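Local atomic coordinates of NOL1/NOP2/sun family protein (Enterococcus faecium, PDB entry 3M4X), a protein that probably methylates ribosomal RNA, transferring a methyl group from S-adenosylmethionine to a cytosine base as RsmB/RsmF-type enzymes of the NOL1/NOP2/Sun family do. Residues A[328-333]-A[372-377]; A[381-386]-A[446-451]; A[409-414]-A[433-438]. One frame throughout, in Å; residues are numbered along the deposited sequence.

Contact 1: A[328-333]-A[372-377]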
ATOM      1  N   LYS A 328      -4.020 -28.607  18.568  1.00 71.10           N
ATOM      2  CA  LYS A 328      -3.479 -29.848  18.036  1.00 73.93           C
ATOM      3  C   LYS A 328      -3.395 -29.747  16.526  1.00 67.02           C
ATOM      4  O   LYS A 328      -2.326 -29.903  15.945  1.00 65.19           O
ATOM      5  CB  LYS A 328      -4.341 -31.049  18.440  1.00 82.54           C
ATOM      6  CG  LYS A 328      -4.031 -32.335  17.671  1.00 86.19           C
ATOM      7  CD  LYS A 328      -4.842 -33.515  18.189  1.00 90.65           C
ATOM      8  CE  LYS A 328      -4.481 -33.840  19.633  1.00 91.87           C
ATOM      9  NZ  LYS A 328      -5.459 -34.774  20.258  1.00 92.56           N
ATOM     10  N   LEU A 329      -4.536 -29.475  15.904  1.00 63.81           N
ATOM     11  CA  LEU A 329      -4.616 -29.327  14.455  1.00 63.75           C
ATOM     12  C   LEU A 329      -3.509 -28.437  13.855  1.00 55.93           C
ATOM     13  O   LEU A 329      -2.830 -28.843  12.903  1.00 52.49           O
ATOM     14  CB  LEU A 329      -6.003 -28.810  14.059  1.00 65.20           C
ATOM     15  CG  LEU A 329      -7.013 -29.873  13.607  1.00 69.15           C
ATOM     16  CD1 LEU A 329      -6.888 -31.124  14.439  1.00 69.09           C
ATOM     17  CD2 LEU A 329      -8.435 -29.342  13.654  1.00 73.12           C
ATOM     18  N   TRP A 330      -3.330 -27.238  14.409  1.00 50.02           N
ATOM     19  CA  TRP A 330      -2.372 -26.275  13.853  1.00 52.48           C
ATOM     20  C   TRP A 330      -0.946 -26.746  14.030  1.00 54.12           C
ATOM     21  O   TRP A 330      -0.086 -26.512  13.174  1.00 50.11           O
ATOM     22  CB  TRP A 330      -2.536 -24.886  14.478  1.00 44.27           C
ATOM     23  CG  TRP A 330      -1.314 -23.992  14.347  1.00 39.95           C
ATOM     24  CD1 TRP A 330      -0.450 -23.632  15.345  1.00 40.37           C
ATOM     25  CD2 TRP A 330      -0.824 -23.354  13.150  1.00 37.28           C
ATOM     26  NE1 TRP A 330       0.541 -22.811  14.847  1.00 37.94           N
ATOM     27  CE2 TRP A 330       0.332 -22.629  13.502  1.00 36.02           C
ATOM     28  CE3 TRP A 330      -1.255 -23.328  11.814  1.00 35.68           C
ATOM     29  CZ2 TRP A 330       1.066 -21.888  12.569  1.00 39.04           C
ATOM     30  CZ3 TRP A 330      -0.532 -22.593  10.898  1.00 34.01           C
ATOM     31  CH2 TRP A 330       0.616 -21.881  11.277  1.00 36.30           C
ATOM     32  N   THR A 331      -0.692 -27.398  15.154  1.00 52.81           N
ATOM     33  CA  THR A 331       0.654 -27.841  15.464  1.00 56.34           C
ATOM     34  C   THR A 331       1.067 -28.920  14.474  1.00 53.04           C
ATOM     35  O   THR A 331       2.195 -28.925  13.981  1.00 44.03           O
ATOM     36  CB  THR A 331       0.770 -28.309  16.935  1.00 62.47           C
ATOM     37  OG1 THR A 331       0.606 -27.171  17.801  1.00 62.05           O
ATOM     38  CG2 THR A 331       2.126 -28.952  17.199  1.00 56.38           C
ATOM     39  N   GLU A 332       0.136 -29.815  14.161  1.00 57.66           N
ATOM     40  CA  GLU A 332       0.387 -30.833  13.157  1.00 59.29           C
ATOM     41  C   GLU A 332       0.836 -30.140  11.886  1.00 56.04           C
ATOM     42  O   GLU A 332       1.976 -30.310  11.448  1.00 57.00           O
ATOM     43  CB  GLU A 332      -0.875 -31.656  12.890  1.00 69.31           C
ATOM     44  CG  GLU A 332      -1.664 -31.978  14.144  1.00 81.27           C
ATOM     45  CD  GLU A 332      -2.166 -33.409  14.185  1.00 88.90           C
ATOM     46  OE1 GLU A 332      -2.128 -34.083  13.133  1.00 94.53           O
ATOM     47  OE2 GLU A 332      -2.599 -33.856  15.274  1.00 87.45           O
ATOM     48  N   PHE A 333      -0.059 -29.338  11.309  1.00 51.22           N
ATOM     49  CA  PHE A 333       0.232 -28.665  10.048  1.00 41.35           C
ATOM     50  C   PHE A 333       1.554 -27.915  10.094  1.00 40.24           C
ATOM     51  O   PHE A 333       2.391 -28.050   9.197  1.00 45.66           O
ATOM     52  CB  PHE A 333      -0.891 -27.701   9.625  1.00 42.85           C
ATOM     53  CG  PHE A 333      -0.527 -26.867   8.430  1.00 43.24           C
ATOM     54  CD1 PHE A 333      -0.705 -27.357   7.147  1.00 37.20           C
ATOM     55  CD2 PHE A 333       0.046 -25.618   8.590  1.00 40.86           C
ATOM     56  CE1 PHE A 333      -0.335 -26.613   6.050  1.00 37.43           C
ATOM     57  CE2 PHE A 333       0.416 -24.864   7.492  1.00 38.92           C
ATOM     58  CZ  PHE A 333       0.225 -25.365   6.220  1.00 38.56           C
ATOM     59  N   LEU A 372      -1.339 -11.816   9.733  1.00 38.39           N
ATOM     60  CA  LEU A 372      -1.251 -12.855   8.722  1.00 33.73           C
ATOM     61  C   LEU A 372      -2.329 -13.899   8.940  1.00 34.75           C
ATOM     62  O   LEU A 372      -2.390 -14.545   9.990  1.00 33.62           O
ATOM     63  CB  LEU A 372       0.137 -13.509   8.705  1.00 32.41           C
ATOM     64  CG  LEU A 372       0.334 -14.606   7.637  1.00 33.29           C
ATOM     65  CD1 LEU A 372       0.244 -14.028   6.214  1.00 29.96           C
ATOM     66  CD2 LEU A 372       1.653 -15.379   7.838  1.00 33.12           C
ATOM     67  N   HIS A 373      -3.182 -14.052   7.936  1.00 33.62           N
ATOM     68  CA  HIS A 373      -4.187 -15.101   7.928  1.00 31.93           C
ATOM     69  C   HIS A 373      -3.519 -16.448   7.621  1.00 37.01           C
ATOM     70  O   HIS A 373      -3.059 -16.678   6.502  1.00 35.90           O
ATOM     71  CB  HIS A 373      -5.240 -14.775   6.868  1.00 32.05           C
ATOM     72  CG  HIS A 373      -6.307 -15.809   6.738  1.00 33.97           C
ATOM     73  ND1 HIS A 373      -6.743 -16.567   7.804  1.00 40.74           N
ATOM     74  CD2 HIS A 373      -7.034 -16.211   5.670  1.00 34.20           C
ATOM     75  CE1 HIS A 373      -7.688 -17.393   7.397  1.00 41.22           C
ATOM     76  NE2 HIS A 373      -7.883 -17.196   6.104  1.00 42.71           N
ATOM     77  N   LEU A 374      -3.462 -17.334   8.613  1.00 39.93           N
ATOM     78  CA  LEU A 374      -2.730 -18.594   8.474  1.00 36.49           C
ATOM     79  C   LEU A 374      -3.563 -19.695   7.816  1.00 39.13           C
ATOM     80  O   LEU A 374      -3.036 -20.512   7.055  1.00 30.40           O
ATOM     81  CB  LEU A 374      -2.216 -19.071   9.834  1.00 37.98           C
ATOM     82  CG  LEU A 374      -1.145 -18.192  10.490  1.00 39.84           C
ATOM     83  CD1 LEU A 374      -0.860 -18.649  11.902  1.00 39.44           C
ATOM     84  CD2 LEU A 374       0.137 -18.171   9.675  1.00 35.43           C
ATOM     85  N   GLY A 375      -4.857 -19.716   8.122  1.00 38.89           N
ATOM     86  CA  GLY A 375      -5.764 -20.692   7.549  1.00 40.06           C
ATOM     87  C   GLY A 375      -7.080 -20.779   8.308  1.00 44.31           C
ATOM     88  O   GLY A 375      -7.336 -19.986   9.221  1.00 37.39           O
ATOM     89  N   ASP A 376      -7.913 -21.745   7.922  1.00 45.35           N
ATOM     90  CA  ASP A 376      -9.233 -21.921   8.516  1.00 50.24           C
ATOM     91  C   ASP A 376      -9.412 -23.319   9.074  1.00 55.65           C
ATOM     92  O   ASP A 376      -9.016 -24.311   8.456  1.00 57.82           O
ATOM     93  CB  ASP A 376     -10.339 -21.667   7.490  1.00 53.24           C
ATOM     94  CG  ASP A 376     -10.362 -20.238   7.009  1.00 59.44           C
ATOM     95  OD1 ASP A 376      -9.914 -19.367   7.776  1.00 64.75           O
ATOM     96  OD2 ASP A 376     -10.821 -19.986   5.875  1.00 58.76           O
ATOM     97  N   PHE A 377     -10.023 -23.389  10.245  1.00 60.12           N
ATOM     98  CA  PHE A 377     -10.415 -24.662  10.811  1.00 60.99           C
ATOM     99  C   PHE A 377     -11.758 -25.055  10.225  1.00 65.73           C
ATOM    100  O   PHE A 377     -12.623 -24.207  10.005  1.00 62.22           O
ATOM    101  CB  PHE A 377     -10.531 -24.550  12.322  1.00 54.54           C
ATOM    102  CG  PHE A 377      -9.234 -24.227  13.010  1.00 47.63           C
ATOM    103  CD1 PHE A 377      -9.017 -22.962  13.546  1.00 44.56           C
ATOM    104  CD2 PHE A 377      -8.245 -25.194  13.144  1.00 40.19           C
ATOM    105  CE1 PHE A 377      -7.844 -22.663  14.194  1.00 38.51           C
ATOM    106  CE2 PHE A 377      -7.064 -24.907  13.794  1.00 37.16           C
ATOM    107  CZ  PHE A 377      -6.861 -23.638  14.315  1.00 44.11           C
TER
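Trp330, Phe377 and Leu374 carry a helix-on-sheet contact in the domain that precedes the PUA domain: helix 324-336 lies across one face of a four-stranded antiparallel sheet and meets its inner strand 372-378. The segment axes pass 10.4 Å apart, a gap filled by apolar side chains. Trp330 holds its CG anti to the backbone N (chi1 159°), which carries the indole off the helix toward the strand. There Leu374 crosses it at about a right angle and sets CD1 over one face of the six-membered ring, 4.0 Å from the centroid, in a CH-pi contact, while Leu374 CB sits above CZ3 on the same side of the ring. Leu374 has helix-like backbone angles in the middle of a strand, and both it and Gly375 bond to Leu352 of the adjacent strand, consistent with a classic beta bulge. Phe382 of strand 381-384 meets both Trp330 and Phe377 edge-to-face and so joins the two halves of the contact. Phe377 offers the helix the edge of its ring, not a face. Near the plane of that ring lies the other end of the interface, where Phe377 CE2 is 4.1 Å from Leu329 CB and 4.4 Å from Trp330 N.

Contact 2: A[381-386]-A[446-451]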
ATOM      1  N   ARG A 381     -10.455 -30.447  10.890  1.00 83.73           N
ATOM      2  CA  ARG A 381      -9.314 -30.152  10.031  1.00 78.51           C
ATOM      3  C   ARG A 381      -8.885 -28.682  10.060  1.00 74.75           C
ATOM      4  O   ARG A 381      -9.691 -27.780  10.322  1.00 73.57           O
ATOM      5  CB  ARG A 381      -9.641 -30.549   8.590  1.00 74.47           C
ATOM      6  CG  ARG A 381     -10.787 -29.737   8.021  1.00 76.61           C
ATOM      7  CD  ARG A 381     -11.240 -30.197   6.653  1.00 77.41           C
ATOM      8  NE  ARG A 381     -12.412 -29.432   6.232  1.00 83.19           N
ATOM      9  CZ  ARG A 381     -13.178 -29.738   5.191  1.00 90.03           C
ATOM     10  NH1 ARG A 381     -12.901 -30.803   4.453  1.00 95.88           N
ATOM     11  NH2 ARG A 381     -14.224 -28.980   4.890  1.00 89.99           N
ATOM     12  N   PHE A 382      -7.604 -28.458   9.786  1.00 68.19           N
ATOM     13  CA  PHE A 382      -7.083 -27.121   9.536  1.00 61.16           C
ATOM     14  C   PHE A 382      -6.666 -26.988   8.072  1.00 57.86           C
ATOM     15  O   PHE A 382      -5.990 -27.863   7.535  1.00 56.42           O
ATOM     16  CB  PHE A 382      -5.889 -26.818  10.437  1.00 51.88           C
ATOM     17  CG  PHE A 382      -5.173 -25.542  10.080  1.00 48.10           C
ATOM     18  CD1 PHE A 382      -5.594 -24.329  10.594  1.00 43.10           C
ATOM     19  CD2 PHE A 382      -4.082 -25.558   9.215  1.00 41.15           C
ATOM     20  CE1 PHE A 382      -4.933 -23.150  10.254  1.00 46.89           C
ATOM     21  CE2 PHE A 382      -3.422 -24.398   8.885  1.00 39.12           C
ATOM     22  CZ  PHE A 382      -3.844 -23.190   9.400  1.00 42.60           C
ATOM     23  N   GLU A 383      -7.068 -25.891   7.438  1.00 48.28           N
ATOM     24  CA  GLU A 383      -6.715 -25.648   6.049  1.00 47.07           C
ATOM     25  C   GLU A 383      -5.883 -24.377   5.918  1.00 43.35           C
ATOM     26  O   GLU A 383      -6.307 -23.312   6.335  1.00 47.15           O
ATOM     27  CB  GLU A 383      -7.974 -25.568   5.191  1.00 49.67           C
ATOM     28  CG  GLU A 383      -8.790 -26.854   5.216  1.00 59.28           C
ATOM     29  CD  GLU A 383      -9.899 -26.876   4.174  1.00 67.17           C
ATOM     30  OE1 GLU A 383     -10.262 -25.793   3.657  1.00 69.83           O
ATOM     31  OE2 GLU A 383     -10.405 -27.980   3.874  1.00 68.19           O
ATOM     32  N   PRO A 384      -4.681 -24.499   5.345  1.00 40.15           N
ATOM     33  CA  PRO A 384      -3.762 -23.371   5.204  1.00 36.85           C
ATOM     34  C   PRO A 384      -4.361 -22.362   4.220  1.00 37.98           C
ATOM     35  O   PRO A 384      -5.162 -22.738   3.356  1.00 33.10           O
ATOM     36  CB  PRO A 384      -2.504 -24.006   4.588  1.00 37.98           C
ATOM     37  CG  PRO A 384      -2.769 -25.484   4.532  1.00 42.03           C
ATOM     38  CD  PRO A 384      -4.230 -25.685   4.602  1.00 37.79           C
ATOM     39  N   SER A 385      -3.964 -21.100   4.334  1.00 33.65           N
ATOM     40  CA  SER A 385      -4.588 -20.043   3.546  1.00 38.51           C
ATOM     41  C   SER A 385      -3.767 -19.596   2.341  1.00 38.71           C
ATOM     42  O   SER A 385      -2.556 -19.826   2.254  1.00 31.30           O
ATOM     43  CB  SER A 385      -4.819 -18.822   4.421  1.00 36.79           C
ATOM     44  OG  SER A 385      -3.561 -18.296   4.798  1.00 36.86           O
ATOM     45  N   TYR A 386      -4.461 -18.922   1.429  1.00 40.18           N
ATOM     46  CA  TYR A 386      -3.862 -18.238   0.300  1.00 29.65           C
ATOM     47  C   TYR A 386      -2.850 -17.220   0.808  1.00 29.72           C
ATOM     48  O   TYR A 386      -1.747 -17.107   0.274  1.00 35.97           O
ATOM     49  CB  TYR A 386      -4.975 -17.550  -0.475  1.00 32.98           C
ATOM     50  CG  TYR A 386      -4.582 -16.933  -1.805  1.00 42.16           C
ATOM     51  CD1 TYR A 386      -4.029 -17.704  -2.816  1.00 44.18           C
ATOM     52  CD2 TYR A 386      -4.825 -15.594  -2.068  1.00 41.69           C
ATOM     53  CE1 TYR A 386      -3.697 -17.154  -4.036  1.00 43.14           C
ATOM     54  CE2 TYR A 386      -4.500 -15.036  -3.292  1.00 45.55           C
ATOM     55  CZ  TYR A 386      -3.935 -15.822  -4.272  1.00 43.24           C
ATOM     56  OH  TYR A 386      -3.604 -15.279  -5.494  1.00 40.98           O
ATOM     57  N   LYS A 446      -5.618 -31.176  -5.572  1.00 40.12           N
ATOM     58  CA  LYS A 446      -6.906 -30.531  -5.357  1.00 38.05           C
ATOM     59  C   LYS A 446      -6.746 -29.022  -5.204  1.00 41.99           C
ATOM     60  O   LYS A 446      -5.713 -28.540  -4.743  1.00 39.57           O
ATOM     61  CB  LYS A 446      -7.619 -31.118  -4.137  1.00 43.37           C
ATOM     62  CG  LYS A 446      -8.036 -32.573  -4.314  1.00 54.01           C
ATOM     63  CD  LYS A 446      -9.034 -32.992  -3.247  1.00 60.47           C
ATOM     64  CE  LYS A 446      -9.949 -34.087  -3.769  1.00 64.84           C
ATOM     65  NZ  LYS A 446     -11.249 -34.085  -3.049  1.00 67.80           N
ATOM     66  N   ASN A 447      -7.788 -28.286  -5.573  1.00 45.72           N
ATOM     67  CA  ASN A 447      -7.649 -26.858  -5.805  1.00 43.83           C
ATOM     68  C   ASN A 447      -8.031 -25.957  -4.639  1.00 42.22           C
ATOM     69  O   ASN A 447      -9.170 -25.977  -4.167  1.00 40.02           O
ATOM     70  CB  ASN A 447      -8.428 -26.446  -7.052  1.00 42.74           C
ATOM     71  CG  ASN A 447      -8.209 -24.997  -7.401  1.00 40.62           C
ATOM     72  OD1 ASN A 447      -8.600 -24.107  -6.652  1.00 45.92           O
ATOM     73  ND2 ASN A 447      -7.554 -24.751  -8.522  1.00 35.83           N
ATOM     74  N   PHE A 448      -7.071 -25.155  -4.191  1.00 36.53           N
ATOM     75  CA  PHE A 448      -7.342 -24.183  -3.145  1.00 43.35           C
ATOM     76  C   PHE A 448      -7.023 -22.744  -3.531  1.00 42.21           C
ATOM     77  O   PHE A 448      -6.715 -21.901  -2.680  1.00 40.30           O
ATOM     78  CB  PHE A 448      -6.693 -24.610  -1.832  1.00 45.07           C
ATOM     79  CG  PHE A 448      -7.405 -25.760  -1.202  1.00 47.90           C
ATOM     80  CD1 PHE A 448      -7.109 -27.056  -1.571  1.00 41.97           C
ATOM     81  CD2 PHE A 448      -8.432 -25.542  -0.306  1.00 47.51           C
ATOM     82  CE1 PHE A 448      -7.792 -28.113  -1.029  1.00 45.15           C
ATOM     83  CE2 PHE A 448      -9.122 -26.605   0.244  1.00 44.30           C
ATOM     84  CZ  PHE A 448      -8.799 -27.890  -0.120  1.00 44.85           C
ATOM     85  N   PHE A 449      -7.119 -22.467  -4.827  1.00 43.86           N
ATOM     86  CA  PHE A 449      -7.135 -21.085  -5.273  1.00 43.34           C
ATOM     87  C   PHE A 449      -8.486 -20.504  -4.880  1.00 42.72           C
ATOM     88  O   PHE A 449      -9.528 -21.065  -5.234  1.00 47.41           O
ATOM     89  CB  PHE A 449      -6.912 -20.975  -6.779  1.00 42.52           C
ATOM     90  CG  PHE A 449      -6.656 -19.563  -7.243  1.00 44.35           C
ATOM     91  CD1 PHE A 449      -5.547 -18.865  -6.792  1.00 41.05           C
ATOM     92  CD2 PHE A 449      -7.527 -18.931  -8.116  1.00 46.24           C
ATOM     93  CE1 PHE A 449      -5.306 -17.574  -7.206  1.00 42.10           C
ATOM     94  CE2 PHE A 449      -7.292 -17.634  -8.535  1.00 43.04           C
ATOM     95  CZ  PHE A 449      -6.179 -16.957  -8.086  1.00 45.57           C
ATOM     96  N   PRO A 450      -8.479 -19.400  -4.118  1.00 38.42           N
ATOM     97  CA  PRO A 450      -9.730 -18.818  -3.615  1.00 49.05           C
ATOM     98  C   PRO A 450     -10.781 -18.679  -4.715  1.00 56.58           C
ATOM     99  O   PRO A 450     -10.476 -18.171  -5.798  1.00 52.88           O
ATOM    100  CB  PRO A 450      -9.283 -17.454  -3.074  1.00 43.57           C
ATOM    101  CG  PRO A 450      -7.878 -17.716  -2.609  1.00 38.83           C
ATOM    102  CD  PRO A 450      -7.296 -18.682  -3.612  1.00 37.73           C
ATOM    103  N   LYS A 451     -11.994 -19.152  -4.430  1.00 61.27           N
ATOM    104  CA  LYS A 451     -13.072 -19.201  -5.417  1.00 65.31           C
ATOM    105  C   LYS A 451     -13.352 -17.824  -6.008  1.00 62.27           C
ATOM    106  O   LYS A 451     -13.670 -17.700  -7.189  1.00 61.19           O
ATOM    107  CB  LYS A 451     -14.348 -19.767  -4.787  1.00 71.57           C
ATOM    108  CG  LYS A 451     -14.173 -21.142  -4.157  1.00 79.46           C
ATOM    109  CD  LYS A 451     -15.438 -21.618  -3.451  1.00 86.20           C
ATOM    110  CE  LYS A 451     -15.227 -22.994  -2.829  1.00 92.61           C
ATOM    111  NZ  LYS A 451     -16.429 -23.492  -2.099  1.00 97.23           N
TER
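Asn447 OD1, gripped by both the backbone N of Phe449 and NH2 of Arg454, fixes the bend that delivers Phe449 and Pro450 to Tyr386. The bond from Phe449 N to Asn447 OD1 is 2.9 Å long and noticeably bent, 138° at the hydrogen, with the donor standing above the carbonyl plane of the amide; it closes an Asx turn. The other end of the same amide, ND2, donates to Tyr411 O, so both polar atoms of Asn447 are engaged and its rotation is set. Beyond the turn, Pro450 crosses Tyr386 at about a right angle and sets its CG-CD edge over one face of the phenol. Pro450 CG rests 3.5 Å from Tyr386 CG, and Pro450 CD forms a CH-pi contact 3.9 Å from the ring centroid. The first torsion of Tyr386 is close to trans (chi1 -172°), an orientation that runs the ring alongside Phe449, both side chains pointing the same way with their planes 82° apart. The phenol oxygen OH comes in at the edge of the Phe449 ring, 3.3 Å from CE1, and its polar partner is Gln83 NE2. A looser touch lies on strand 381-384 itself, where Glu383 OE1 is 3.7 Å from Phe448 CE2 and the carboxylate stands nearly perpendicular to the ring. Ser385, between Glu383 and Tyr386, turns away from this interface and uses OG to cap Leu388 N as the N-cap of the short helix 386-390, whose first residue is Tyr386. The whole is a domain junction: the Asx turn of Asn447 in the PUA-like domain, with the Phe-Phe-Pro run it leads into, docks on the strand-to-helix corner of the preceding domain.

Contact 3: A[409-414]-A[433-438]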
ATOM      1  N   GLN A 409      -2.440 -21.993 -15.292  1.00 41.36           N
ATOM      2  CA  GLN A 409      -3.717 -21.667 -15.931  1.00 45.36           C
ATOM      3  C   GLN A 409      -4.881 -22.455 -15.323  1.00 47.40           C
ATOM      4  O   GLN A 409      -5.888 -21.872 -14.918  1.00 46.87           O
ATOM      5  CB  GLN A 409      -3.657 -21.940 -17.437  1.00 54.56           C
ATOM      6  CG  GLN A 409      -3.665 -20.701 -18.309  1.00 66.88           C
ATOM      7  CD  GLN A 409      -2.316 -20.435 -18.959  1.00 78.72           C
ATOM      8  OE1 GLN A 409      -1.438 -21.297 -18.967  1.00 78.59           O
ATOM      9  NE2 GLN A 409      -2.150 -19.236 -19.512  1.00 82.20           N
ATOM     10  N   SER A 410      -4.736 -23.780 -15.268  1.00 44.63           N
ATOM     11  CA  SER A 410      -5.771 -24.660 -14.720  1.00 45.58           C
ATOM     12  C   SER A 410      -6.053 -24.335 -13.267  1.00 44.95           C
ATOM     13  O   SER A 410      -7.206 -24.303 -12.834  1.00 46.05           O
ATOM     14  CB  SER A 410      -5.340 -26.122 -14.826  1.00 50.74           C
ATOM     15  OG  SER A 410      -4.867 -26.414 -16.126  1.00 54.98           O
ATOM     16  N   TYR A 411      -4.985 -24.088 -12.518  1.00 45.48           N
ATOM     17  CA  TYR A 411      -5.098 -23.767 -11.101  1.00 45.33           C
ATOM     18  C   TYR A 411      -5.897 -22.483 -10.856  1.00 43.19           C
ATOM     19  O   TYR A 411      -6.848 -22.479 -10.071  1.00 39.72           O
ATOM     20  CB  TYR A 411      -3.709 -23.692 -10.453  1.00 43.64           C
ATOM     21  CG  TYR A 411      -3.742 -23.349  -8.976  1.00 45.10           C
ATOM     22  CD1 TYR A 411      -4.185 -24.273  -8.038  1.00 37.88           C
ATOM     23  CD2 TYR A 411      -3.329 -22.094  -8.522  1.00 34.50           C
ATOM     24  CE1 TYR A 411      -4.219 -23.955  -6.689  1.00 37.01           C
ATOM     25  CE2 TYR A 411      -3.356 -21.774  -7.186  1.00 32.01           C
ATOM     26  CZ  TYR A 411      -3.799 -22.701  -6.270  1.00 39.62           C
ATOM     27  OH  TYR A 411      -3.826 -22.371  -4.927  1.00 41.91           O
ATOM     28  N   THR A 412      -5.530 -21.396 -11.529  1.00 45.56           N
ATOM     29  CA  THR A 412      -6.258 -20.134 -11.353  1.00 46.43           C
ATOM     30  C   THR A 412      -7.677 -20.177 -11.934  1.00 45.40           C
ATOM     31  O   THR A 412      -8.533 -19.380 -11.555  1.00 48.53           O
ATOM     32  CB  THR A 412      -5.491 -18.933 -11.920  1.00 42.61           C
ATOM     33  OG1 THR A 412      -5.074 -19.229 -13.256  1.00 45.04           O
ATOM     34  CG2 THR A 412      -4.271 -18.645 -11.062  1.00 40.08           C
ATOM     35  N   ALA A 413      -7.922 -21.115 -12.841  1.00 43.42           N
ATOM     36  CA  ALA A 413      -9.278 -21.392 -13.316  1.00 49.72           C
ATOM     37  C   ALA A 413     -10.085 -22.149 -12.263  1.00 56.26           C
ATOM     38  O   ALA A 413     -11.316 -22.161 -12.300  1.00 58.78           O
ATOM     39  CB  ALA A 413      -9.238 -22.182 -14.618  1.00 48.23           C
ATOM     40  N   GLY A 414      -9.384 -22.793 -11.335  1.00 53.27           N
ATOM     41  CA  GLY A 414     -10.035 -23.496 -10.247  1.00 50.84           C
ATOM     42  C   GLY A 414     -10.052 -24.998 -10.458  1.00 51.36           C
ATOM     43  O   GLY A 414     -10.678 -25.731  -9.701  1.00 52.97           O
ATOM     44  N   ILE A 433       8.107 -18.706  -8.060  1.00 33.89           N
ATOM     45  CA  ILE A 433       6.971 -17.941  -7.566  1.00 33.35           C
ATOM     46  C   ILE A 433       5.957 -18.829  -6.863  1.00 35.35           C
ATOM     47  O   ILE A 433       5.356 -19.704  -7.496  1.00 30.28           O
ATOM     48  CB  ILE A 433       6.223 -17.265  -8.708  1.00 30.49           C
ATOM     49  CG1 ILE A 433       7.172 -16.449  -9.577  1.00 26.64           C
ATOM     50  CG2 ILE A 433       5.095 -16.399  -8.163  1.00 31.63           C
ATOM     51  CD1 ILE A 433       6.531 -16.007 -10.884  1.00 31.79           C
ATOM     52  N   PRO A 434       5.743 -18.591  -5.554  1.00 32.76           N
ATOM     53  CA  PRO A 434       4.681 -19.286  -4.819  1.00 31.50           C
ATOM     54  C   PRO A 434       3.334 -18.736  -5.259  1.00 35.18           C
ATOM     55  O   PRO A 434       3.074 -17.534  -5.099  1.00 38.21           O
ATOM     56  CB  PRO A 434       4.958 -18.915  -3.343  1.00 25.98           C
ATOM     57  CG  PRO A 434       6.398 -18.489  -3.315  1.00 28.78           C
ATOM     58  CD  PRO A 434       6.590 -17.785  -4.657  1.00 28.44           C
ATOM     59  N   VAL A 435       2.480 -19.587  -5.812  1.00 30.07           N
ATOM     60  CA  VAL A 435       1.222 -19.084  -6.342  1.00 28.59           C
ATOM     61  C   VAL A 435       0.004 -19.460  -5.519  1.00 33.12           C
ATOM     62  O   VAL A 435      -1.098 -18.995  -5.806  1.00 35.70           O
ATOM     63  CB  VAL A 435       1.018 -19.506  -7.803  1.00 31.57           C
ATOM     64  CG1 VAL A 435       2.190 -19.027  -8.632  1.00 26.20           C
ATOM     65  CG2 VAL A 435       0.875 -21.024  -7.919  1.00 33.26           C
ATOM     66  N   GLY A 436       0.194 -20.287  -4.488  1.00 31.28           N
ATOM     67  CA  GLY A 436      -0.930 -20.761  -3.695  1.00 27.70           C
ATOM     68  C   GLY A 436      -0.780 -22.184  -3.171  1.00 33.88           C
ATOM     69  O   GLY A 436       0.192 -22.865  -3.485  1.00 39.68           O
ATOM     70  N   PHE A 437      -1.745 -22.632  -2.366  1.00 28.22           N
ATOM     71  CA  PHE A 437      -1.757 -24.013  -1.886  1.00 37.29           C
ATOM     72  C   PHE A 437      -2.548 -24.958  -2.789  1.00 39.59           C
ATOM     73  O   PHE A 437      -3.615 -24.612  -3.294  1.00 39.99           O
ATOM     74  CB  PHE A 437      -2.332 -24.104  -0.467  1.00 38.22           C
ATOM     75  CG  PHE A 437      -1.321 -23.862   0.611  1.00 35.30           C
ATOM     76  CD1 PHE A 437      -1.335 -22.685   1.341  1.00 30.58           C
ATOM     77  CD2 PHE A 437      -0.353 -24.819   0.898  1.00 35.92           C
ATOM     78  CE1 PHE A 437      -0.400 -22.461   2.337  1.00 31.26           C
ATOM     79  CE2 PHE A 437       0.582 -24.604   1.881  1.00 35.26           C
ATOM     80  CZ  PHE A 437       0.563 -23.422   2.605  1.00 36.43           C
ATOM     81  N   GLY A 438      -2.010 -26.158  -2.976  1.00 36.29           N
ATOM     82  CA  GLY A 438      -2.788 -27.275  -3.468  1.00 36.07           C
ATOM     83  C   GLY A 438      -2.786 -28.353  -2.399  1.00 40.68           C
ATOM     84  O   GLY A 438      -2.035 -28.269  -1.426  1.00 38.62           O
TER
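A buried helix-to-sheet contact, built on one tyrosine, sits in the PUA-like domain, with Tyr411 of helix 405-413 reaching across to Val435, Gly436 and Phe437 of strand 433-441. The segment axes are 10.2 Å apart, and the length of one phenol spans them: a fully extended first torsion (chi1 180°) sends the ring straight toward the strand. Its hydroxyl donates to the backbone, Tyr411 OH lying 2.8 Å from Phe437 O; the donor sits 46° out of the carbonyl plane. The edge of the ring also passes the strand, with Tyr411 CE2 3.8 Å from Val435 O, an oxygen that accepts from Gln83 NE2. Gly436, without a side chain, lets the phenol come close, so that Tyr411 OH is 3.5 Å from Gly436 C. Val435 and Gly436 share Leu428 of the adjacent strand as backbone partner, a two-against-one pairing that fits a beta bulge. Past Tyr411 the helix ends in a Schellman motif at Gly414, whose phi is positive. Strand 426-430 lies beside both: its Leu428 touches Tyr411 and Val435, while Phe437 starts out away from helix 405-413, and its ring meets Phe337, just beyond the end of helix 324-336.

The three contacts follow one another in a row through the C-terminal part of the protein. Contacts 1 and 2 have centres about 12 Å apart, contacts 2 and 3 about 10 Å, and contacts 1 and 3 about 20 Å. Contact 1 closes before contact 2 opens, and contact 3 is nested within the loop that contact 2 closes. Strands 372-378 and 381-384 are neighbours in one sheet; strands 433-441 and 444-447 are neighbours in another. Contact 2 therefore couples two domains whose interiors contacts 1 and 3 serve. Phe333 also touches Phe437 directly. Such continuity is consistent with the pre-PUA and PUA-like domains packing as one unit.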